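Local coordinates for protein aspartokinase (Synechocystis, PDB 3L76) that probably phosphorylates the beta-carboxyl group of aspartate with ATP, and binds lysine and threonine at sites in its ACT domains, at residues V38-M43 / V130-G135; V76-L81 / A92-G97; K272-R277 / D313-V318; L301-I306 / I477-C482; V438-D443 / R576-L581. All blocks are in the same frame, centred on the assembly; numbering follows the deposited sequence.

Contact 1: V38-M43 / V130-G135; sequences VVVSAM and VVVVAG
Val38 and Val132 pair across two parallel strands, 38-40 and 130-134. The backbone bonds come first. Val38 N donates to Val131 O at 2.9 Å. Val38 O accepts from Val133 N, also at 2.9 Å, in a nearly straight bond (N-H...O 169°). One residue thus holds both bonds and brackets Val132, as in a regular parallel bridge. The CA of Val132 adds a CA-H...O contact to Val38 O at 3.4 Å.

The rest is valine packing. Val132 turns its two methyls to different partners. CG1, set anti to its backbone N (chi1 175°), comes 4.1 Å from Val40 CG2. CG2 lies 4.2 Å from Val38 CB. Farther back, Val38 CG2 meets Val130 CG2 at 4.3 Å. Every residue that touches is buried.

The two strands are neighbours in the central sheet of the amino acid kinase region. Strand 3-8 bonds to Val39 from the other edge of strand 35-40, and strand 92-96 bonds to Val132. Helices pack on both faces. Helix 63-87 lies on Val40 and Val132, and helix 16-31 on Val38 and Val130. Helix 154-166 lies against Val39 and Val133.

Contact 2: V76-L81 / A92-G97; sequences VSIALL and AISLTG
Ile78 and Ser94 face each other between a helix and a strand. Their CB atoms both point into the gap, and the CA of each is the nearest to the other across the contact. Segment 76-81 runs almost antiparallel to strand 92-96, at 167°, with the axes 7.9 Å apart.

The ethyl branch of Ile78 does the touching. CG1 lies between the backbone N and the carbonyl carbon (chi1 74°), and the chain then extends over the strand. CG1 is 3.9 Å from Ser94 CB. The terminal CD1 is 3.7 Å from Ser94 CB and 3.5 Å from Leu95 O. The methyl therefore rests on the backbone as well as on the side chain.

Ser94 OG, set beside its own backbone N (chi1 -54°), lies near the helix backbone, 3.0 Å from Ile78 O. The same hydroxyl bonds to Ser82 OG and to Glu65 OE1 of the second subunit. Thr96 OG1 bonds to Ala134 O in the next strand.

Several residues here also pack on the second subunit. Ala79 meets Glu65 of that chain, and Ser94 meets Met68 of that chain. The contact is a helix laid on a strand of the mixed sheet, as in the three-layer alpha/beta fold of amino acid kinases, and here it lies at the subunit interface.

Contact 3: K272-R277 / D313-V318; sequences KVALLR and DIAFTV. With SO4 (sulfate ion), chain G.
Val273 lies beside Phe316 on adjacent antiparallel strands, and its CB sits over a face of the ring. This CH-pi contact places Val273 CB 3.9 Å from the ring centroid. CG of Phe316 is set between its backbone N and carbonyl carbon (chi1 61°), which leans the ring over Val273. Behind this pair, Val273 N and O bond to Phe316 O and N, both at 3.0 Å. Leu275 and Ile314 form the second hydrogen-bonded pair, with Leu275 N donating to Ile314 O at 2.8 Å. Between them, the methyls of Ala274 and Ala315 meet on the other face of the sheet.

At the corner of the chain, Arg277 N donates to Asp313 OD1 at 2.8 Å (166°). The carboxylate also packs against Leu276, whose CD2 lies 3.8 Å from Asp313 CG. Without the carboxylate, as with an alanine here, the Arg277 amide would probably lose its acceptor. The extended Arg277 side chain brings NH2 to O4 of a sulfate ion, probably from the crystallisation liquor, which also bonds to Ser311 and Asn310. The NE bond to O4 is weak.

The Lys272 chain bends off the sheet, and NZ bonds to Gln480. Thr317 OG1 bonds to Gln270. Strand 348-361 pairs with the far edge of segment 272-277. Helices 284-294 and 323-333 pack on the face carrying Val273, Leu275, Ile314 and Phe316.

Contact 4: L301-I306 / I477-C482; sequences LIIQSI and IQSQRC. With THR (threonine), chain C; THR (threonine), chain D.
Two ACT domains meet here, and Ile303 touches Ile477 at their junction. Segment 301-306 belongs to the first ACT domain and 477-482 to the third. The CG2 methyls of the two isoleucines lie 3.6 Å apart, while the side chains slide past each other in opposite directions. In both, chi1 (-50° and -45°) sets CG1 beside the backbone N and leaves CG2 anti to it, so the short branch meets its mate. Ile303 CG2 also rests 3.5 Å from Gln478 O, and Ile477 CG2 lies 3.8 Å from Gln304 O. The methyls pack on the backbone of the opposite segment as well as on each other.

Next to this apolar patch are two serines. A water accepts from Ser479 N at 3.0 Å and is weakly bonded to Ser305 OG, so it bridges the segments. Ser479 OG lies in the amide plane of Gln480 and accepts a straight bond from NE2.

Gln304 and Gln478 point away from the junction, each to its own threonine. Gln304 OE1 accepts from the hydroxyl OG1 of one ligand at 2.7 Å. Gln478 OE1 does the same for the other, also at 2.7 Å. Each NE2 turns back to the same hydroxyl, weakly for Gln304. The first site joins residues of the first and fourth ACT domains, with Asn557 and Ile558 from the fourth. The other joins the second and third, with Asn385 and Ile386 from the second. Amino acids bound between paired ACT domains in this way are typical of allosteric effector sites, consistent with feedback control by threonine.

Contact 5: V438-D443 / R576-L581; sequences VALDQD and RGVDAL
The flat amide of Gln442 reaches the helix at Val578, with NE2 4.2 Å from Val578 CG2. The Arg576 guanidinium has Asp579 at its edge, in plane, and NH1 makes a salt bridge to OD2. That NH1 approaches from above the carboxylate plane. Arg576 also bonds weakly to Asn555 O. Asp441 OD1 accepts from Asp443 N at 2.8 Å, an Asx turn.

The contact itself is carried by leucines. Leu440 points at the start of helix 577-581, its CG anti to the backbone N (chi1 -175°). Both methyls of the fork come over the Gly577 carbonyl from one side: Leu440 CD1 lies 3.3 Å from Gly577 O and CD2 3.6 Å from it. Leu440 CD2 is also 4.3 Å from Val578 CG2. Leu581 comes back toward the strand, with CD1 3.7 Å from Val438 CG2 and CD2 4.0 Å from Leu440 CB. Cutting Leu440 back to an alanine is likely to open a gap over Gly577 and take away an apolar partner of Val578.

Strand 520-533 touches both segments, at Val438, Leu440 and Ala580. The polar bonds lie within each segment or lead outside the pair. Strand 438-441 and the helix of the last ACT domain are thus held together by apolar packing, not by cross-bonds.

In the fold
The five contacts fall into two groups. Contacts 1 and 2 lie in the amino acid kinase region, centres about 6 Å apart. Strands 92-96 and 130-138 are neighbours in one sheet, and contact 2 is nested within the loop that contact 1 closes. Contacts 3, 4 and 5 follow in the ACT half. Contacts 3 and 4 touch, with centres about 8 Å apart, and strands 302-303 and 311-318 pair. Contact 5 lies about 22 Å from contact 4, centre to centre, and their segments alternate, consistent with ACT domains that interleave along the chain. Centres of contacts 1 and 4 are about 48 Å apart, so bound threonine would probably act on the kinase region from afar.

Contact 1: V38-M43 / V130-G135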
# COMPACT_ATOMS: atom_id res chain seq x y z
N VAL A 38 6.74 -16.86 -7.94
CA VAL A 38 5.37 -16.87 -7.44
C VAL A 38 4.67 -15.52 -7.56
O VAL A 38 5.20 -14.49 -7.15
CB VAL A 38 5.30 -17.36 -5.99
CG1 VAL A 38 3.87 -17.31 -5.49
CG2 VAL A 38 5.84 -18.76 -5.88
N VAL A 39 3.47 -15.56 -8.13
CA VAL A 39 2.58 -14.41 -8.20
C VAL A 39 1.45 -14.65 -7.20
O VAL A 39 0.90 -15.75 -7.13
CB VAL A 39 1.96 -14.26 -9.59
CG1 VAL A 39 0.89 -13.18 -9.56
CG2 VAL A 39 3.02 -13.95 -10.66
N VAL A 40 1.10 -13.63 -6.43
CA VAL A 40 0.06 -13.80 -5.43
C VAL A 40 -0.93 -12.67 -5.56
O VAL A 40 -0.56 -11.53 -5.84
CB VAL A 40 0.65 -13.80 -3.99
CG1 VAL A 40 -0.39 -14.26 -2.99
CG2 VAL A 40 1.88 -14.68 -3.91
N SER A 41 -2.21 -12.99 -5.36
CA SER A 41 -3.26 -11.98 -5.37
C SER A 41 -3.41 -11.39 -3.99
O SER A 41 -2.97 -11.98 -3.01
CB SER A 41 -4.59 -12.59 -5.82
OG SER A 41 -4.50 -13.07 -7.14
N ALA A 42 -4.04 -10.22 -3.90
CA ALA A 42 -4.43 -9.68 -2.60
C ALA A 42 -5.21 -10.75 -1.83
O ALA A 42 -5.79 -11.65 -2.44
CB ALA A 42 -5.25 -8.42 -2.76
N MET A 43 -5.23 -10.65 -0.50
CA MET A 43 -5.65 -11.76 0.36
C MET A 43 -7.05 -12.37 0.17
O MET A 43 -7.18 -13.58 0.16
CB MET A 43 -5.43 -11.42 1.82
CG MET A 43 -3.97 -11.46 2.20
SD MET A 43 -3.72 -11.59 3.98
CE MET A 43 -4.49 -13.15 4.34
N VAL A 130 13.21 -18.53 -3.87
CA VAL A 130 11.99 -18.41 -4.65
C VAL A 130 11.64 -16.95 -4.69
O VAL A 130 11.55 -16.29 -3.65
CB VAL A 130 10.78 -19.28 -4.16
CG1 VAL A 130 11.17 -20.41 -3.23
CG2 VAL A 130 9.55 -18.46 -3.77
N VAL A 131 11.50 -16.40 -5.90
CA VAL A 131 11.14 -15.01 -5.98
C VAL A 131 9.64 -14.80 -6.08
O VAL A 131 8.97 -15.33 -6.95
CB VAL A 131 11.99 -14.16 -6.98
CG1 VAL A 131 13.09 -14.95 -7.69
CG2 VAL A 131 11.17 -13.21 -7.82
N VAL A 132 9.14 -14.06 -5.11
CA VAL A 132 7.73 -13.81 -4.97
C VAL A 132 7.53 -12.37 -5.38
O VAL A 132 8.15 -11.47 -4.82
CB VAL A 132 7.31 -14.00 -3.53
CG1 VAL A 132 5.85 -13.62 -3.34
CG2 VAL A 132 7.59 -15.44 -3.10
N VAL A 133 6.67 -12.15 -6.38
CA VAL A 133 6.58 -10.81 -6.96
C VAL A 133 5.22 -10.17 -6.89
O VAL A 133 4.19 -10.84 -6.79
CB VAL A 133 7.13 -10.68 -8.43
CG1 VAL A 133 8.30 -11.59 -8.75
CG2 VAL A 133 6.05 -10.60 -9.48
N ALA A 134 5.23 -8.85 -6.96
CA ALA A 134 4.02 -8.05 -6.95
C ALA A 134 4.34 -6.63 -7.39
O ALA A 134 5.23 -5.97 -6.86
CB ALA A 134 3.40 -8.05 -5.57
N GLY A 135 3.60 -6.17 -8.40
CA GLY A 135 3.72 -4.81 -8.87
C GLY A 135 4.68 -4.62 -10.03
O GLY A 135 5.64 -5.37 -10.23

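Contact 2: V76-L81 / A92-G97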
# COMPACT_ATOMS: atom_id res chain seq x y z
N VAL A 76 1.04 -6.69 0.61
CA VAL A 76 1.05 -7.32 1.94
C VAL A 76 1.15 -8.82 1.79
O VAL A 76 1.83 -9.50 2.55
CB VAL A 76 -0.13 -6.90 2.91
CG1 VAL A 76 -0.79 -5.60 2.50
CG2 VAL A 76 -1.14 -8.03 3.10
N SER A 77 0.51 -9.34 0.75
CA SER A 77 0.48 -10.78 0.49
C SER A 77 1.86 -11.40 0.19
O SER A 77 2.20 -12.45 0.73
CB SER A 77 -0.51 -11.08 -0.64
OG SER A 77 -1.82 -10.63 -0.32
N ILE A 78 2.65 -10.77 -0.68
CA ILE A 78 3.98 -11.29 -0.96
C ILE A 78 4.94 -11.15 0.23
O ILE A 78 5.84 -11.97 0.41
CB ILE A 78 4.60 -10.65 -2.23
CG1 ILE A 78 5.04 -9.21 -1.98
CG2 ILE A 78 3.61 -10.74 -3.42
CD1 ILE A 78 5.83 -8.60 -3.13
N ALA A 79 4.73 -10.12 1.05
CA ALA A 79 5.51 -9.98 2.28
C ALA A 79 5.18 -11.15 3.20
O ALA A 79 6.07 -11.87 3.65
CB ALA A 79 5.21 -8.63 2.97
N LEU A 80 3.89 -11.36 3.46
CA LEU A 80 3.47 -12.46 4.32
C LEU A 80 4.02 -13.78 3.83
O LEU A 80 4.69 -14.51 4.57
CB LEU A 80 1.95 -12.50 4.46
CG LEU A 80 1.45 -11.60 5.59
CD1 LEU A 80 2.21 -11.90 6.88
CD2 LEU A 80 1.62 -10.14 5.24
N LEU A 81 3.74 -14.09 2.57
CA LEU A 81 4.12 -15.38 2.00
C LEU A 81 5.62 -15.67 2.07
O LEU A 81 6.02 -16.80 2.36
CB LEU A 81 3.65 -15.48 0.55
CG LEU A 81 3.99 -16.81 -0.13
CD1 LEU A 81 3.33 -17.97 0.59
CD2 LEU A 81 3.62 -16.81 -1.60
N ALA A 92 13.55 -17.19 0.23
CA ALA A 92 12.61 -16.49 -0.63
C ALA A 92 12.98 -15.02 -0.68
O ALA A 92 13.97 -14.61 -0.08
CB ALA A 92 11.20 -16.66 -0.10
N ILE A 93 12.19 -14.24 -1.41
CA ILE A 93 12.41 -12.80 -1.50
C ILE A 93 11.27 -12.12 -2.25
O ILE A 93 10.81 -12.61 -3.27
CB ILE A 93 13.73 -12.46 -2.21
CG1 ILE A 93 14.03 -10.96 -2.12
CG2 ILE A 93 13.72 -12.95 -3.68
CD1 ILE A 93 15.31 -10.54 -2.84
N SER A 94 10.83 -10.97 -1.74
CA SER A 94 9.75 -10.23 -2.37
C SER A 94 10.26 -9.12 -3.27
O SER A 94 10.95 -8.22 -2.82
CB SER A 94 8.83 -9.63 -1.31
OG SER A 94 8.36 -10.64 -0.43
N LEU A 95 9.92 -9.21 -4.56
CA LEU A 95 10.23 -8.16 -5.52
C LEU A 95 8.98 -7.34 -5.87
O LEU A 95 7.86 -7.85 -5.84
CB LEU A 95 10.88 -8.73 -6.78
CG LEU A 95 12.29 -9.28 -6.63
CD1 LEU A 95 12.86 -9.61 -8.00
CD2 LEU A 95 13.17 -8.28 -5.90
N THR A 96 9.18 -6.07 -6.22
CA THR A 96 8.09 -5.12 -6.40
C THR A 96 8.44 -4.12 -7.50
O THR A 96 9.62 -3.90 -7.81
CB THR A 96 7.82 -4.35 -5.08
OG1 THR A 96 6.47 -4.57 -4.65
CG2 THR A 96 8.06 -2.86 -5.26
N GLY A 97 7.41 -3.53 -8.10
CA GLY A 97 7.58 -2.44 -9.06
C GLY A 97 8.71 -2.61 -10.05
O GLY A 97 8.83 -3.63 -10.71

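Contact 3: K272-R277 / D313-V318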
# COMPACT_ATOMS: atom_id res chain seq x y z
N LYS A 272 -21.03 -19.65 -50.58
CA LYS A 272 -22.28 -19.71 -49.84
C LYS A 272 -23.35 -20.58 -50.51
O LYS A 272 -23.62 -20.48 -51.72
CB LYS A 272 -22.83 -18.30 -49.59
CG LYS A 272 -24.11 -18.26 -48.76
CD LYS A 272 -24.82 -16.92 -48.88
CE LYS A 272 -25.44 -16.74 -50.25
NZ LYS A 272 -26.26 -15.50 -50.37
N VAL A 273 -23.96 -21.45 -49.71
CA VAL A 273 -25.23 -22.04 -50.04
C VAL A 273 -26.27 -21.54 -49.03
O VAL A 273 -26.06 -21.59 -47.83
CB VAL A 273 -25.20 -23.58 -50.00
CG1 VAL A 273 -26.53 -24.12 -50.40
CG2 VAL A 273 -24.10 -24.12 -50.92
N ALA A 274 -27.41 -21.07 -49.52
CA ALA A 274 -28.50 -20.69 -48.63
C ALA A 274 -29.80 -21.38 -49.04
O ALA A 274 -30.12 -21.47 -50.23
CB ALA A 274 -28.67 -19.16 -48.61
N LEU A 275 -30.51 -21.90 -48.05
CA LEU A 275 -31.89 -22.35 -48.22
C LEU A 275 -32.82 -21.26 -47.72
O LEU A 275 -32.83 -20.95 -46.54
CB LEU A 275 -32.13 -23.62 -47.41
CG LEU A 275 -32.47 -24.85 -48.25
CD1 LEU A 275 -32.86 -25.99 -47.34
CD2 LEU A 275 -33.58 -24.54 -49.25
N LEU A 276 -33.61 -20.69 -48.63
CA LEU A 276 -34.50 -19.59 -48.30
C LEU A 276 -35.91 -20.06 -47.97
O LEU A 276 -36.40 -21.03 -48.54
CB LEU A 276 -34.58 -18.64 -49.50
CG LEU A 276 -33.28 -18.07 -50.03
CD1 LEU A 276 -33.54 -17.32 -51.31
CD2 LEU A 276 -32.61 -17.18 -48.98
N ARG A 277 -36.56 -19.35 -47.05
CA ARG A 277 -37.98 -19.52 -46.76
C ARG A 277 -38.35 -20.96 -46.44
O ARG A 277 -39.30 -21.51 -47.00
CB ARG A 277 -38.83 -19.01 -47.92
CG ARG A 277 -40.26 -18.69 -47.53
CD ARG A 277 -40.93 -17.84 -48.58
NE ARG A 277 -42.20 -17.31 -48.12
CZ ARG A 277 -43.10 -16.77 -48.93
NH1 ARG A 277 -42.88 -16.70 -50.23
NH2 ARG A 277 -44.23 -16.30 -48.43
N ASP A 313 -34.48 -18.41 -43.13
CA ASP A 313 -33.45 -18.86 -44.06
C ASP A 313 -32.34 -19.60 -43.29
O ASP A 313 -32.16 -19.41 -42.08
CB ASP A 313 -32.86 -17.70 -44.83
CG ASP A 313 -33.91 -16.82 -45.48
OD1 ASP A 313 -34.95 -17.33 -45.98
OD2 ASP A 313 -33.69 -15.59 -45.49
N ILE A 314 -31.62 -20.47 -43.98
CA ILE A 314 -30.43 -21.08 -43.41
C ILE A 314 -29.26 -20.92 -44.39
O ILE A 314 -29.35 -21.32 -45.55
CB ILE A 314 -30.65 -22.54 -43.07
CG1 ILE A 314 -31.80 -22.68 -42.08
CG2 ILE A 314 -29.36 -23.13 -42.51
CD1 ILE A 314 -32.10 -24.11 -41.65
N ALA A 315 -28.17 -20.33 -43.92
CA ALA A 315 -27.01 -20.11 -44.78
C ALA A 315 -25.81 -20.81 -44.20
O ALA A 315 -25.68 -20.92 -42.99
CB ALA A 315 -26.73 -18.64 -44.97
N PHE A 316 -24.98 -21.34 -45.08
CA PHE A 316 -23.72 -21.94 -44.66
C PHE A 316 -22.66 -21.73 -45.72
O PHE A 316 -22.97 -21.36 -46.85
CB PHE A 316 -23.88 -23.42 -44.30
CG PHE A 316 -24.36 -24.28 -45.43
CD1 PHE A 316 -23.46 -24.90 -46.27
CD2 PHE A 316 -25.71 -24.49 -45.64
CE1 PHE A 316 -23.91 -25.71 -47.30
CE2 PHE A 316 -26.15 -25.29 -46.68
CZ PHE A 316 -25.25 -25.90 -47.50
N THR A 317 -21.39 -21.88 -45.34
CA THR A 317 -20.33 -21.80 -46.33
C THR A 317 -19.55 -23.08 -46.38
O THR A 317 -19.54 -23.89 -45.45
CB THR A 317 -19.35 -20.63 -46.09
OG1 THR A 317 -18.59 -20.85 -44.89
CG2 THR A 317 -20.11 -19.31 -46.03
N VAL A 318 -18.81 -23.21 -47.46
CA VAL A 318 -18.17 -24.43 -47.81
C VAL A 318 -16.95 -23.99 -48.64
O VAL A 318 -16.90 -22.85 -49.13
CB VAL A 318 -19.23 -25.23 -48.60
CG1 VAL A 318 -18.85 -25.52 -50.05
CG2 VAL A 318 -19.91 -26.34 -47.78
S SO4 G . -43.99 -17.10 -44.72
O1 SO4 G . -43.23 -15.94 -44.38
O2 SO4 G . -43.28 -18.34 -44.93
O3 SO4 G . -44.87 -17.30 -43.59
O4 SO4 G . -44.59 -16.83 -46.00

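Contact 4: L301-I306 / I477-C482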
# COMPACT_ATOMS: atom_id res chain seq x y z
N LEU A 301 -19.03 -21.69 -41.92
CA LEU A 301 -20.06 -20.81 -41.38
C LEU A 301 -21.47 -21.41 -41.42
O LEU A 301 -21.90 -22.00 -42.42
CB LEU A 301 -20.07 -19.46 -42.12
CG LEU A 301 -19.01 -18.41 -41.80
CD1 LEU A 301 -18.94 -17.38 -42.92
CD2 LEU A 301 -19.28 -17.74 -40.45
N ILE A 302 -22.19 -21.28 -40.32
CA ILE A 302 -23.63 -21.48 -40.32
C ILE A 302 -24.30 -20.24 -39.72
O ILE A 302 -24.07 -19.89 -38.55
CB ILE A 302 -24.06 -22.76 -39.57
CG1 ILE A 302 -23.31 -23.97 -40.12
CG2 ILE A 302 -25.59 -22.96 -39.66
CD1 ILE A 302 -23.69 -25.27 -39.45
N ILE A 303 -25.11 -19.57 -40.53
CA ILE A 303 -25.76 -18.34 -40.10
C ILE A 303 -27.29 -18.42 -40.26
O ILE A 303 -27.82 -18.66 -41.35
CB ILE A 303 -25.21 -17.13 -40.88
CG1 ILE A 303 -23.67 -17.12 -40.83
CG2 ILE A 303 -25.80 -15.81 -40.36
CD1 ILE A 303 -23.04 -15.91 -41.50
N GLN A 304 -27.99 -18.25 -39.16
CA GLN A 304 -29.44 -18.14 -39.22
C GLN A 304 -29.92 -17.02 -38.32
O GLN A 304 -29.88 -17.14 -37.09
CB GLN A 304 -30.09 -19.46 -38.82
CG GLN A 304 -31.62 -19.40 -38.87
CD GLN A 304 -32.25 -20.66 -38.32
OE1 GLN A 304 -32.02 -21.78 -38.82
NE2 GLN A 304 -33.04 -20.50 -37.27
N SER A 305 -30.37 -15.94 -38.93
CA SER A 305 -30.86 -14.78 -38.18
C SER A 305 -32.31 -14.99 -37.76
O SER A 305 -32.79 -16.12 -37.69
CB SER A 305 -30.67 -13.49 -38.99
OG SER A 305 -31.15 -12.35 -38.28
N ILE A 306 -32.99 -13.89 -37.45
CA ILE A 306 -34.36 -13.95 -36.95
C ILE A 306 -35.37 -14.42 -38.01
O ILE A 306 -35.18 -14.18 -39.21
CB ILE A 306 -34.78 -12.59 -36.35
CG1 ILE A 306 -36.09 -12.73 -35.58
CG2 ILE A 306 -34.89 -11.53 -37.43
CD1 ILE A 306 -36.54 -11.48 -34.92
N ILE A 477 -26.04 -11.33 -35.54
CA ILE A 477 -26.30 -12.24 -36.64
C ILE A 477 -27.01 -11.53 -37.78
O ILE A 477 -28.01 -10.84 -37.60
CB ILE A 477 -27.16 -13.41 -36.21
CG1 ILE A 477 -26.64 -13.97 -34.88
CG2 ILE A 477 -27.15 -14.46 -37.27
CD1 ILE A 477 -27.45 -15.16 -34.35
N GLN A 478 -26.46 -11.69 -38.98
CA GLN A 478 -27.02 -11.06 -40.15
C GLN A 478 -26.86 -12.02 -41.32
O GLN A 478 -25.77 -12.54 -41.56
CB GLN A 478 -26.34 -9.71 -40.43
CG GLN A 478 -26.78 -9.05 -41.72
CD GLN A 478 -25.99 -7.80 -42.01
OE1 GLN A 478 -25.97 -6.86 -41.22
NE2 GLN A 478 -25.33 -7.77 -43.17
N SER A 479 -27.96 -12.29 -42.02
CA SER A 479 -27.93 -13.30 -43.07
C SER A 479 -28.37 -12.76 -44.43
O SER A 479 -27.70 -11.93 -45.03
CB SER A 479 -28.75 -14.53 -42.65
OG SER A 479 -28.50 -15.61 -43.52
N GLN A 480 -29.51 -13.22 -44.93
CA GLN A 480 -29.91 -12.89 -46.30
C GLN A 480 -30.54 -11.51 -46.45
O GLN A 480 -30.92 -10.85 -45.48
CB GLN A 480 -30.83 -13.97 -46.86
CG GLN A 480 -30.19 -15.38 -46.84
CD GLN A 480 -28.78 -15.34 -47.40
OE1 GLN A 480 -28.57 -15.22 -48.61
NE2 GLN A 480 -27.79 -15.42 -46.52
N ARG A 481 -30.65 -11.05 -47.69
CA ARG A 481 -31.53 -9.93 -48.00
C ARG A 481 -32.99 -10.30 -47.72
O ARG A 481 -33.42 -11.43 -47.96
CB ARG A 481 -31.36 -9.49 -49.44
CG ARG A 481 -30.02 -8.83 -49.67
CD ARG A 481 -29.87 -8.30 -51.08
NE ARG A 481 -28.88 -7.23 -51.14
CZ ARG A 481 -28.56 -6.57 -52.25
NH1 ARG A 481 -29.15 -6.87 -53.40
NH2 ARG A 481 -27.65 -5.60 -52.21
N CYS A 482 -33.74 -9.34 -47.19
CA CYS A 482 -35.17 -9.50 -46.92
C CYS A 482 -35.95 -9.73 -48.22
O CYS A 482 -35.70 -9.06 -49.23
CB CYS A 482 -35.72 -8.23 -46.27
SG CYS A 482 -34.88 -7.70 -44.81
N THR C . -36.45 -23.55 -36.55
CA THR C . -35.84 -24.56 -37.44
C THR C . -35.30 -25.75 -36.67
O THR C . -35.35 -25.77 -35.42
CB THR C . -34.73 -23.95 -38.33
OG1 THR C . -33.67 -23.45 -37.50
CG2 THR C . -35.30 -22.81 -39.15
OXT THR C . -34.85 -26.73 -37.28
N THR D . -24.88 -3.98 -45.43
CA THR D . -25.01 -3.14 -44.24
C THR D . -23.65 -2.57 -43.88
O THR D . -22.62 -2.97 -44.45
CB THR D . -25.56 -3.90 -43.03
OG1 THR D . -24.67 -4.98 -42.71
CG2 THR D . -26.97 -4.44 -43.32
OXT THR D . -23.57 -1.69 -43.01
O HOH W 1 -30.52 -11.20 -41.03

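Contact 5: V438-D443 / R576-L581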
# COMPACT_ATOMS: atom_id res chain seq x y z
N VAL A 438 -19.84 -27.62 -23.38
CA VAL A 438 -21.04 -26.94 -23.82
C VAL A 438 -21.47 -25.95 -22.76
O VAL A 438 -21.11 -26.09 -21.60
CB VAL A 438 -22.20 -27.94 -24.09
CG1 VAL A 438 -21.81 -28.90 -25.20
CG2 VAL A 438 -22.55 -28.70 -22.84
N ALA A 439 -22.23 -24.94 -23.16
CA ALA A 439 -22.59 -23.88 -22.23
C ALA A 439 -23.93 -23.23 -22.55
O ALA A 439 -24.45 -23.34 -23.67
CB ALA A 439 -21.49 -22.84 -22.16
N LEU A 440 -24.48 -22.53 -21.57
CA LEU A 440 -25.79 -21.95 -21.65
C LEU A 440 -25.82 -20.53 -21.13
O LEU A 440 -25.36 -20.27 -20.03
CB LEU A 440 -26.78 -22.78 -20.82
CG LEU A 440 -28.24 -22.31 -20.95
CD1 LEU A 440 -28.82 -22.67 -22.32
CD2 LEU A 440 -29.10 -22.88 -19.85
N ASP A 441 -26.36 -19.60 -21.90
CA ASP A 441 -26.59 -18.26 -21.36
C ASP A 441 -28.08 -17.88 -21.44
O ASP A 441 -28.67 -17.82 -22.52
CB ASP A 441 -25.70 -17.23 -22.05
CG ASP A 441 -25.83 -15.85 -21.43
OD1 ASP A 441 -26.83 -15.59 -20.73
OD2 ASP A 441 -24.93 -15.02 -21.64
N GLN A 442 -28.67 -17.62 -20.27
CA GLN A 442 -30.09 -17.28 -20.20
C GLN A 442 -30.36 -15.90 -19.60
O GLN A 442 -31.48 -15.60 -19.20
CB GLN A 442 -30.87 -18.37 -19.48
CG GLN A 442 -30.12 -19.02 -18.34
CD GLN A 442 -30.92 -20.09 -17.61
OE1 GLN A 442 -32.15 -20.09 -17.62
NE2 GLN A 442 -30.21 -21.00 -16.96
N ASP A 443 -29.35 -15.04 -19.57
CA ASP A 443 -29.48 -13.69 -19.03
C ASP A 443 -29.58 -12.66 -20.13
O ASP A 443 -29.46 -11.45 -19.88
CB ASP A 443 -28.28 -13.35 -18.14
CG ASP A 443 -28.33 -14.04 -16.80
OD1 ASP A 443 -28.39 -15.28 -16.76
OD2 ASP A 443 -28.31 -13.32 -15.77
N ARG A 576 -36.54 -23.31 -22.22
CA ARG A 576 -35.99 -24.54 -22.75
C ARG A 576 -34.46 -24.57 -22.76
O ARG A 576 -33.87 -25.55 -23.20
CB ARG A 576 -36.52 -24.77 -24.15
CG ARG A 576 -36.86 -26.19 -24.40
CD ARG A 576 -38.29 -26.51 -24.02
NE ARG A 576 -38.78 -27.42 -25.04
CZ ARG A 576 -38.54 -28.73 -25.03
NH1 ARG A 576 -37.87 -29.29 -24.04
NH2 ARG A 576 -39.00 -29.48 -26.02
N GLY A 577 -33.83 -23.50 -22.29
CA GLY A 577 -32.38 -23.43 -22.22
C GLY A 577 -31.75 -24.59 -21.48
O GLY A 577 -30.84 -25.24 -22.00
N VAL A 578 -32.23 -24.87 -20.28
CA VAL A 578 -31.69 -25.96 -19.49
C VAL A 578 -31.86 -27.30 -20.21
O VAL A 578 -30.93 -28.09 -20.28
CB VAL A 578 -32.32 -26.03 -18.10
CG1 VAL A 578 -31.86 -27.28 -17.37
CG2 VAL A 578 -31.95 -24.80 -17.30
N ASP A 579 -33.05 -27.54 -20.75
CA ASP A 579 -33.30 -28.79 -21.45
C ASP A 579 -32.34 -28.92 -22.62
O ASP A 579 -31.82 -30.00 -22.91
CB ASP A 579 -34.74 -28.85 -21.98
CG ASP A 579 -35.76 -28.51 -20.92
OD1 ASP A 579 -35.50 -27.60 -20.10
OD2 ASP A 579 -36.83 -29.14 -20.91
N ALA A 580 -32.10 -27.81 -23.30
CA ALA A 580 -31.23 -27.81 -24.47
C ALA A 580 -29.78 -28.05 -24.07
O ALA A 580 -29.04 -28.72 -24.78
CB ALA A 580 -31.38 -26.50 -25.22
N LEU A 581 -29.39 -27.53 -22.91
CA LEU A 581 -28.04 -27.73 -22.43
C LEU A 581 -27.79 -29.20 -22.13
O LEU A 581 -26.72 -29.74 -22.46
CB LEU A 581 -27.75 -26.87 -21.19
CG LEU A 581 -26.35 -27.05 -20.58
CD1 LEU A 581 -25.26 -26.52 -21.49
CD2 LEU A 581 -26.28 -26.39 -19.22